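Local coordinates for protein putative NAD(P)H nitroreductase MhqN (Bacillus subtilis, PDB 3BEM) that is a putative FMN-dependent NAD(P)H nitroreductase that works as a homodimer and may contribute to the degradation of aromatic compounds, at residues B[93-98]-B[184-189]; B[105-110]-B[118-123]. The protein carries 3 engineered substitutions. All coordinates share one frame; numbering follows the deposited sequence.

How the contacts relate
Both contacts belong to the nitroreductase fold, and contact 2 is nested along the chain inside the loop closed by contact 1. Contact 1 joins two neighbouring strands of the central antiparallel sheet; strand 88-95 is then followed by helix 102-111, the first partner of contact 2, which pairs with helix 117-134. The two centres lie 24 Å apart and the nearest atoms about 5 Å, so the contacts do not touch. Each comes near a flavin from a different part of the fold: the side chain of Val-189 in contact 1 is about 8 Å from a bound FMN, and that of Tyr-106 in contact 2 is about 7 Å from one.

Contact 1 (B[93-98]-B[184-189]); sequences LGDKQA and DQFEVV
Leu-93 packs against Val-188 and Phe-186 on one face of the sheet. With CG anti to the carbonyl carbon, its CD2 branch lies alongside Val-188 CG2, 3.8 Å away, while CD1 touches CB and CG of Phe-186, whose side chain crosses at about a right angle. Gly-94 forms a hydrogen-bonded pair with Glu-187: Gly-94 N to Glu-187 O and Glu-187 N to Gly-94 O both measure 2.9 Å. Methyl CG2 of Val-189 comes within 3.7 Å of Gly-94 N, where a beta carbon on the glycine would be crowded.

Asp-95 returns to the face of Leu-93, its CB 3.8 Å from Phe-186 CE1. Two donors grip Asp-95 OD1 from opposite faces of the carboxylate. Gln-185 NE2 bonds to this atom at 2.9 Å, almost straight at 177°, on the syn side but tilted 30° out of the carboxylate plane; Gln-97 N comes from above the plane and closes an Asx turn. The amide of Gln-185 gets there because its CG sits between backbone N and carbonyl carbon (chi1 72°), with CG lying over one face of the Phe-186 ring.

Lys-96 N donates to Gln-185 O at 2.9 Å. Its side chain runs past that carbonyl, and NZ makes a weak bond to Asp-184 O (3.2 Å) and is linked through a water to Glu-187 OE1; the other carboxylate oxygen of Glu-187 forms a salt bridge with Arg-140. Gln-97 brushes Gln-185 with its CG, its amide being held by Gln-100. A type I turn from Asp-95 to Ala-98 takes the chain out of the strand. The whole is the end of an antiparallel pairing between the two inner strands of the sheet that this chain contributes to the nitroreductase fold.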
ATOM      1  N   LEU B  93       6.137   1.369  10.504  1.00 14.76           N
ATOM      2  CA  LEU B  93       6.311   0.102  11.169  1.00 14.05           C
ATOM      3  C   LEU B  93       5.075  -0.770  10.979  1.00 16.16           C
ATOM      4  O   LEU B  93       3.958  -0.275  10.933  1.00 16.12           O
ATOM      5  CB  LEU B  93       6.504   0.299  12.686  1.00 15.04           C
ATOM      6  CG  LEU B  93       7.625   1.242  13.098  1.00 15.44           C
ATOM      7  CD1 LEU B  93       7.761   1.334  14.637  1.00 16.38           C
ATOM      8  CD2 LEU B  93       8.975   0.820  12.381  1.00 17.67           C
ATOM      9  N   GLY B  94       5.306  -2.076  10.889  1.00 15.52           N
ATOM     10  CA  GLY B  94       4.246  -3.043  10.921  1.00 15.96           C
ATOM     11  C   GLY B  94       4.415  -3.997  12.088  1.00 14.74           C
ATOM     12  O   GLY B  94       5.458  -4.625  12.251  1.00 16.27           O
ATOM     13  N   ASP B  95       3.391  -4.101  12.919  1.00 17.22           N
ATOM     14  CA  ASP B  95       3.433  -5.034  14.054  1.00 16.77           C
ATOM     15  C   ASP B  95       3.268  -6.485  13.607  1.00 15.10           C
ATOM     16  O   ASP B  95       2.198  -6.895  13.180  1.00 17.17           O
ATOM     17  CB  ASP B  95       2.331  -4.657  14.999  1.00 18.63           C
ATOM     18  CG  ASP B  95       2.391  -5.348  16.317  1.00 21.57           C
ATOM     19  OD1 ASP B  95       3.280  -6.175  16.560  1.00 19.49           O
ATOM     20  OD2 ASP B  95       1.518  -4.999  17.160  1.00 22.06           O
ATOM     21  N   LYS B  96       4.341  -7.274  13.770  1.00 17.36           N
ATOM     22  CA  LYS B  96       4.321  -8.700  13.483  1.00 18.31           C
ATOM     23  C   LYS B  96       3.453  -9.491  14.468  1.00 18.56           C
ATOM     24  O   LYS B  96       3.066 -10.627  14.186  1.00 20.36           O
ATOM     25  CB  LYS B  96       5.751  -9.240  13.472  1.00 18.25           C
ATOM     26  CG  LYS B  96       6.584  -8.729  12.313  1.00 20.49           C
ATOM     27  CD  LYS B  96       8.034  -9.219  12.341  1.00 23.79           C
ATOM     28  CE  LYS B  96       8.839  -8.642  13.447  1.00 24.71           C
ATOM     29  NZ  LYS B  96      10.295  -9.033  13.342  1.00 25.00           N
ATOM     30  N   GLN B  97       3.112  -8.892  15.590  1.00 17.14           N
ATOM     31  CA  GLN B  97       2.196  -9.508  16.591  1.00 19.04           C
ATOM     32  C   GLN B  97       0.848  -8.776  16.675  1.00 19.16           C
ATOM     33  O   GLN B  97       0.174  -8.799  17.711  1.00 17.49           O
ATOM     34  CB  GLN B  97       2.881  -9.529  17.977  1.00 21.85           C
ATOM     35  CG  GLN B  97       4.191 -10.271  17.980  1.00 26.77           C
ATOM     36  CD  GLN B  97       4.050 -11.713  17.484  1.00 32.48           C
ATOM     37  OE1 GLN B  97       4.820 -12.168  16.646  1.00 47.77           O
ATOM     38  NE2 GLN B  97       3.049 -12.417  17.986  1.00 40.28           N
ATOM     39  N   ALA B  98       0.457  -8.113  15.564  1.00 18.73           N
ATOM     40  CA  ALA B  98      -0.803  -7.315  15.531  1.00 18.94           C
ATOM     41  C   ALA B  98      -2.007  -8.125  15.999  1.00 18.03           C
ATOM     42  O   ALA B  98      -2.897  -7.611  16.653  1.00 18.48           O
ATOM     43  CB  ALA B  98      -1.076  -6.771  14.108  1.00 18.21           C
ATOM     44  N   ASP B 184      11.467  -5.333  18.838  1.00 26.99           N
ATOM     45  CA  ASP B 184      11.637  -6.429  17.884  1.00 26.21           C
ATOM     46  C   ASP B 184      10.378  -6.830  17.147  1.00 20.97           C
ATOM     47  O   ASP B 184      10.465  -7.340  16.019  1.00 24.91           O
ATOM     48  CB  ASP B 184      12.196  -7.706  18.542  1.00 28.83           C
ATOM     49  CG  ASP B 184      12.223  -8.931  17.560  1.00 33.39           C
ATOM     50  OD1 ASP B 184      12.992  -8.911  16.556  1.00 49.97           O
ATOM     51  OD2 ASP B 184      11.461  -9.917  17.788  1.00 46.13           O
ATOM     52  N   GLN B 185       9.228  -6.627  17.770  1.00 20.12           N
ATOM     53  CA  GLN B 185       7.996  -7.080  17.161  1.00 18.92           C
ATOM     54  C   GLN B 185       7.594  -6.242  15.938  1.00 17.94           C
ATOM     55  O   GLN B 185       6.719  -6.636  15.231  1.00 17.83           O
ATOM     56  CB  GLN B 185       6.837  -7.091  18.147  1.00 21.95           C
ATOM     57  CG  GLN B 185       6.335  -5.757  18.526  1.00 22.69           C
ATOM     58  CD  GLN B 185       5.373  -5.848  19.677  1.00 35.54           C
ATOM     59  OE1 GLN B 185       5.787  -5.754  20.830  1.00 41.97           O
ATOM     60  NE2 GLN B 185       4.082  -6.046  19.380  1.00 28.11           N
ATOM     61  N   PHE B 186       8.229  -5.101  15.733  1.00 17.61           N
ATOM     62  CA  PHE B 186       7.922  -4.228  14.614  1.00 17.51           C
ATOM     63  C   PHE B 186       8.886  -4.429  13.483  1.00 19.03           C
ATOM     64  O   PHE B 186      10.093  -4.393  13.696  1.00 21.79           O
ATOM     65  CB  PHE B 186       7.943  -2.776  15.056  1.00 16.34           C
ATOM     66  CG  PHE B 186       6.898  -2.463  16.067  1.00 20.03           C
ATOM     67  CD1 PHE B 186       5.587  -2.289  15.695  1.00 19.20           C
ATOM     68  CD2 PHE B 186       7.240  -2.363  17.394  1.00 25.35           C
ATOM     69  CE1 PHE B 186       4.599  -2.043  16.662  1.00 25.75           C
ATOM     70  CE2 PHE B 186       6.287  -2.106  18.362  1.00 29.01           C
ATOM     71  CZ  PHE B 186       4.972  -1.944  18.004  1.00 27.60           C
ATOM     72  N   GLU B 187       8.342  -4.672  12.300  1.00 15.74           N
ATOM     73  CA  GLU B 187       9.085  -4.581  11.074  1.00 15.39           C
ATOM     74  C   GLU B 187       9.194  -3.130  10.622  1.00 15.53           C
ATOM     75  O   GLU B 187       8.184  -2.428  10.645  1.00 15.83           O
ATOM     76  CB  GLU B 187       8.380  -5.440  10.041  1.00 17.92           C
ATOM     77  CG  GLU B 187       9.012  -5.502   8.699  1.00 21.02           C
ATOM     78  CD  GLU B 187      10.189  -6.427   8.610  1.00 23.33           C
ATOM     79  OE1 GLU B 187      10.357  -7.320   9.495  1.00 25.68           O
ATOM     80  OE2 GLU B 187      10.983  -6.198   7.647  1.00 23.78           O
ATOM     81  N   VAL B 188      10.394  -2.671  10.238  1.00 16.80           N
ATOM     82  CA  VAL B 188      10.549  -1.359   9.644  1.00 16.99           C
ATOM     83  C   VAL B 188      10.242  -1.499   8.136  1.00 17.67           C
ATOM     84  O   VAL B 188      11.074  -1.948   7.342  1.00 19.46           O
ATOM     85  CB  VAL B 188      11.920  -0.714   9.873  1.00 18.96           C
ATOM     86  CG1 VAL B 188      11.908   0.725   9.355  1.00 21.74           C
ATOM     87  CG2 VAL B 188      12.314  -0.713  11.341  1.00 19.69           C
ATOM     88  N   VAL B 189       9.001  -1.214   7.775  1.00 14.90           N
ATOM     89  CA  VAL B 189       8.475  -1.526   6.446  1.00 13.54           C
ATOM     90  C   VAL B 189       8.946  -0.521   5.380  1.00 14.14           C
ATOM     91  O   VAL B 189       9.274  -0.907   4.284  1.00 16.94           O
ATOM     92  CB  VAL B 189       6.961  -1.649   6.488  1.00 14.75           C
ATOM     93  CG1 VAL B 189       6.324  -1.797   5.039  1.00 15.99           C
ATOM     94  CG2 VAL B 189       6.529  -2.783   7.517  1.00 16.90           C
TER
HETATM   95  O   HOH W   1      11.792  -8.142  11.382  1.00 39.97           O

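Contact 2 (B[105-110]-B[118-123]); sequences IYEGLK and QEYDHM
Tyr-120 and Met-123, present as selenomethionine, face Tyr-106 and Lys-110 across an antiparallel helical hairpin whose segment axes run 163° apart and approach to 9.6 Å. The Tyr-120 ring is wedged against the first helix: its CE1 lies 3.5 Å from Glu-107 CA, and the Tyr-106 carbonyl carbon meets the ring at its edge. The lysine chain crosses at about a right angle, bringing Lys-110 CD to 3.5 Å from Tyr-120 CD2.

Beside it is a Met-aromatic contact. The selenium of Met-123 stands over one face of the Tyr-106 ring, 4.0 Å from its centroid, carried there by an extended chain with CG anti to the backbone N (chi1 178°). Leu-109 CD1 touches the same selenium at 3.9 Å.

No hydrogen bond crosses between the segments, and the polar ends of the tyrosines are fixed from outside them. Tyr-120 OH bonds to Ala-103 O, one turn before Glu-107 on helix 102-111. Cutting Tyr-120 back to alanine is likely to open a gap beside Glu-107 and Lys-110 and to deprive Ala-103 O of this hydroxyl. Tyr-106 OH hydrogen-bonds both to Thr-127 OG1 and to the backbone oxygen of Phe-54, a residue of an FMN pocket.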
ATOM      1  N   ILE B 105      -9.310  -4.878  20.322  1.00 18.99           N
ATOM      2  CA  ILE B 105      -9.943  -4.155  19.218  1.00 18.47           C
ATOM      3  C   ILE B 105     -11.439  -4.473  19.076  1.00 17.40           C
ATOM      4  O   ILE B 105     -12.245  -3.554  18.837  1.00 19.19           O
ATOM      5  CB  ILE B 105      -9.178  -4.396  17.910  1.00 16.81           C
ATOM      6  CG1 ILE B 105      -7.785  -3.767  18.041  1.00 18.09           C
ATOM      7  CG2 ILE B 105     -10.002  -3.847  16.688  1.00 17.14           C
ATOM      8  CD1 ILE B 105      -6.857  -3.992  16.839  1.00 17.84           C
ATOM      9  N   TYR B 106     -11.817  -5.727  19.300  1.00 18.34           N
ATOM     10  CA  TYR B 106     -13.172  -6.199  19.059  1.00 19.19           C
ATOM     11  C   TYR B 106     -14.085  -6.024  20.295  1.00 17.84           C
ATOM     12  O   TYR B 106     -15.276  -6.219  20.217  1.00 19.29           O
ATOM     13  CB  TYR B 106     -13.213  -7.663  18.639  1.00 18.53           C
ATOM     14  CG  TYR B 106     -12.409  -8.005  17.410  1.00 15.29           C
ATOM     15  CD1 TYR B 106     -12.050  -7.014  16.484  1.00 19.37           C
ATOM     16  CD2 TYR B 106     -12.045  -9.304  17.143  1.00 17.74           C
ATOM     17  CE1 TYR B 106     -11.276  -7.328  15.361  1.00 16.99           C
ATOM     18  CE2 TYR B 106     -11.301  -9.617  16.067  1.00 15.19           C
ATOM     19  CZ  TYR B 106     -10.918  -8.627  15.160  1.00 15.73           C
ATOM     20  OH  TYR B 106     -10.166  -8.995  14.047  1.00 18.58           O
ATOM     21  N   GLU B 107     -13.513  -5.616  21.405  1.00 18.21           N
ATOM     22  CA  GLU B 107     -14.245  -5.600  22.681  1.00 19.30           C
ATOM     23  C   GLU B 107     -15.448  -4.662  22.668  1.00 19.36           C
ATOM     24  O   GLU B 107     -16.484  -4.975  23.241  1.00 20.11           O
ATOM     25  CB  GLU B 107     -13.300  -5.241  23.804  1.00 22.59           C
ATOM     26  CG  GLU B 107     -13.821  -5.710  25.133  1.00 25.12           C
ATOM     27  CD  GLU B 107     -12.759  -5.797  26.217  1.00 36.08           C
ATOM     28  OE1 GLU B 107     -11.619  -5.346  25.995  1.00 33.29           O
ATOM     29  OE2 GLU B 107     -13.092  -6.327  27.309  1.00 34.18           O
ATOM     30  N   GLY B 108     -15.347  -3.513  22.002  1.00 19.23           N
ATOM     31  CA  GLY B 108     -16.499  -2.592  21.961  1.00 22.95           C
ATOM     32  C   GLY B 108     -17.755  -3.193  21.328  1.00 19.28           C
ATOM     33  O   GLY B 108     -18.874  -2.816  21.667  1.00 21.85           O
ATOM     34  N   LEU B 109     -17.564  -4.112  20.386  1.00 21.26           N
ATOM     35  CA  LEU B 109     -18.677  -4.888  19.792  1.00 20.73           C
ATOM     36  C   LEU B 109     -19.454  -5.642  20.884  1.00 22.94           C
ATOM     37  O   LEU B 109     -20.657  -5.709  20.827  1.00 22.51           O
ATOM     38  CB  LEU B 109     -18.180  -5.877  18.759  1.00 22.09           C
ATOM     39  CG  LEU B 109     -17.552  -5.169  17.535  1.00 24.57           C
ATOM     40  CD1 LEU B 109     -16.855  -6.210  16.718  1.00 27.49           C
ATOM     41  CD2 LEU B 109     -18.620  -4.465  16.751  1.00 27.29           C
ATOM     42  N   LYS B 110     -18.754  -6.185  21.879  1.00 20.11           N
ATOM     43  CA  LYS B 110     -19.422  -6.851  22.991  1.00 21.72           C
ATOM     44  C   LYS B 110     -20.089  -5.844  23.924  1.00 23.02           C
ATOM     45  O   LYS B 110     -21.279  -6.007  24.323  1.00 23.11           O
ATOM     46  CB  LYS B 110     -18.390  -7.696  23.740  1.00 27.87           C
ATOM     47  CG  LYS B 110     -18.915  -8.597  24.827  1.00 28.96           C
ATOM     48  CD  LYS B 110     -17.933  -9.749  25.077  1.00 37.12           C
ATOM     49  CE  LYS B 110     -16.916  -9.463  26.168  1.00 40.77           C
ATOM     50  NZ  LYS B 110     -17.508  -9.648  27.554  1.00 41.02           N
ATOM     51  N   GLN B 118     -20.033 -15.230  23.601  1.00 23.00           N
ATOM     52  CA  GLN B 118     -19.601 -16.344  22.761  1.00 23.04           C
ATOM     53  C   GLN B 118     -19.155 -15.910  21.359  1.00 22.91           C
ATOM     54  O   GLN B 118     -18.111 -16.375  20.867  1.00 25.73           O
ATOM     55  CB  GLN B 118     -20.715 -17.415  22.638  1.00 22.79           C
ATOM     56  N   GLU B 119     -19.951 -15.049  20.723  1.00 22.92           N
ATOM     57  CA  GLU B 119     -19.668 -14.552  19.376  1.00 23.89           C
ATOM     58  C   GLU B 119     -18.349 -13.756  19.377  1.00 22.41           C
ATOM     59  O   GLU B 119     -17.525 -13.881  18.463  1.00 22.81           O
ATOM     60  CB  GLU B 119     -20.804 -13.642  18.861  1.00 24.92           C
ATOM     61  CG  GLU B 119     -22.101 -14.346  18.555  1.00 33.35           C
ATOM     62  CD  GLU B 119     -23.259 -13.396  18.196  1.00 31.88           C
ATOM     63  OE1 GLU B 119     -23.423 -12.318  18.821  1.00 32.26           O
ATOM     64  OE2 GLU B 119     -24.035 -13.755  17.283  1.00 46.95           O
ATOM     65  N   TYR B 120     -18.175 -12.921  20.380  1.00 18.94           N
ATOM     66  CA  TYR B 120     -16.948 -12.139  20.532  1.00 18.81           C
ATOM     67  C   TYR B 120     -15.775 -13.080  20.743  1.00 19.61           C
ATOM     68  O   TYR B 120     -14.755 -12.954  20.100  1.00 18.54           O
ATOM     69  CB  TYR B 120     -17.095 -11.130  21.683  1.00 20.94           C
ATOM     70  CG  TYR B 120     -15.792 -10.605  22.236  1.00 21.15           C
ATOM     71  CD1 TYR B 120     -15.134  -9.541  21.641  1.00 21.87           C
ATOM     72  CD2 TYR B 120     -15.212 -11.188  23.359  1.00 20.85           C
ATOM     73  CE1 TYR B 120     -13.939  -9.079  22.170  1.00 16.97           C
ATOM     74  CE2 TYR B 120     -14.028 -10.714  23.888  1.00 25.87           C
ATOM     75  CZ  TYR B 120     -13.387  -9.665  23.269  1.00 21.33           C
ATOM     76  OH  TYR B 120     -12.190  -9.198  23.795  1.00 23.37           O
ATOM     77  N   ASP B 121     -15.893 -14.052  21.637  1.00 19.73           N
ATOM     78  CA  ASP B 121     -14.793 -15.003  21.819  1.00 21.66           C
ATOM     79  C   ASP B 121     -14.449 -15.742  20.539  1.00 24.42           C
ATOM     80  O   ASP B 121     -13.264 -15.979  20.256  1.00 25.12           O
ATOM     81  CB  ASP B 121     -15.118 -16.024  22.919  1.00 22.03           C
ATOM     82  CG  ASP B 121     -15.097 -15.410  24.304  1.00 26.99           C
ATOM     83  OD1 ASP B 121     -14.573 -14.295  24.477  1.00 31.92           O
ATOM     84  OD2 ASP B 121     -15.613 -16.052  25.245  1.00 33.91           O
ATOM     85  N   HIS B 122     -15.481 -16.096  19.764  1.00 24.41           N
ATOM     86  CA  HIS B 122     -15.309 -16.808  18.508  1.00 27.74           C
ATOM     87  C   HIS B 122     -14.567 -15.919  17.492  1.00 25.38           C
ATOM     88  O   HIS B 122     -13.662 -16.378  16.773  1.00 25.56           O
ATOM     89  CB  HIS B 122     -16.673 -17.205  17.930  1.00 30.21           C
ATOM     90  CG  HIS B 122     -16.576 -17.897  16.610  1.00 36.18           C
ATOM     91  ND1 HIS B 122     -16.165 -19.209  16.493  1.00 45.32           N
ATOM     92  CD2 HIS B 122     -16.805 -17.457  15.348  1.00 43.15           C
ATOM     93  CE1 HIS B 122     -16.155 -19.549  15.218  1.00 42.13           C
ATOM     94  NE2 HIS B 122     -16.520 -18.500  14.500  1.00 43.88           N
HETATM   95  N   MSE B 123     -14.979 -14.657  17.435  1.00 21.80           N
HETATM   96  CA  MSE B 123     -14.370 -13.721  16.474  1.00 25.43           C
HETATM   97  C   MSE B 123     -12.885 -13.503  16.774  1.00 24.87           C
HETATM   98  O   MSE B 123     -12.053 -13.487  15.853  1.00 24.31           O
HETATM   99  CB  MSE B 123     -15.093 -12.410  16.474  1.00 23.23           C
HETATM  100  CG  MSE B 123     -14.493 -11.402  15.540  1.00 26.29           C
HETATM  101 SE   MSE B 123     -15.367  -9.670  15.670  0.75 31.93          SE
HETATM  102  CE  MSE B 123     -17.103 -10.214  14.890  1.00 48.78           C
TER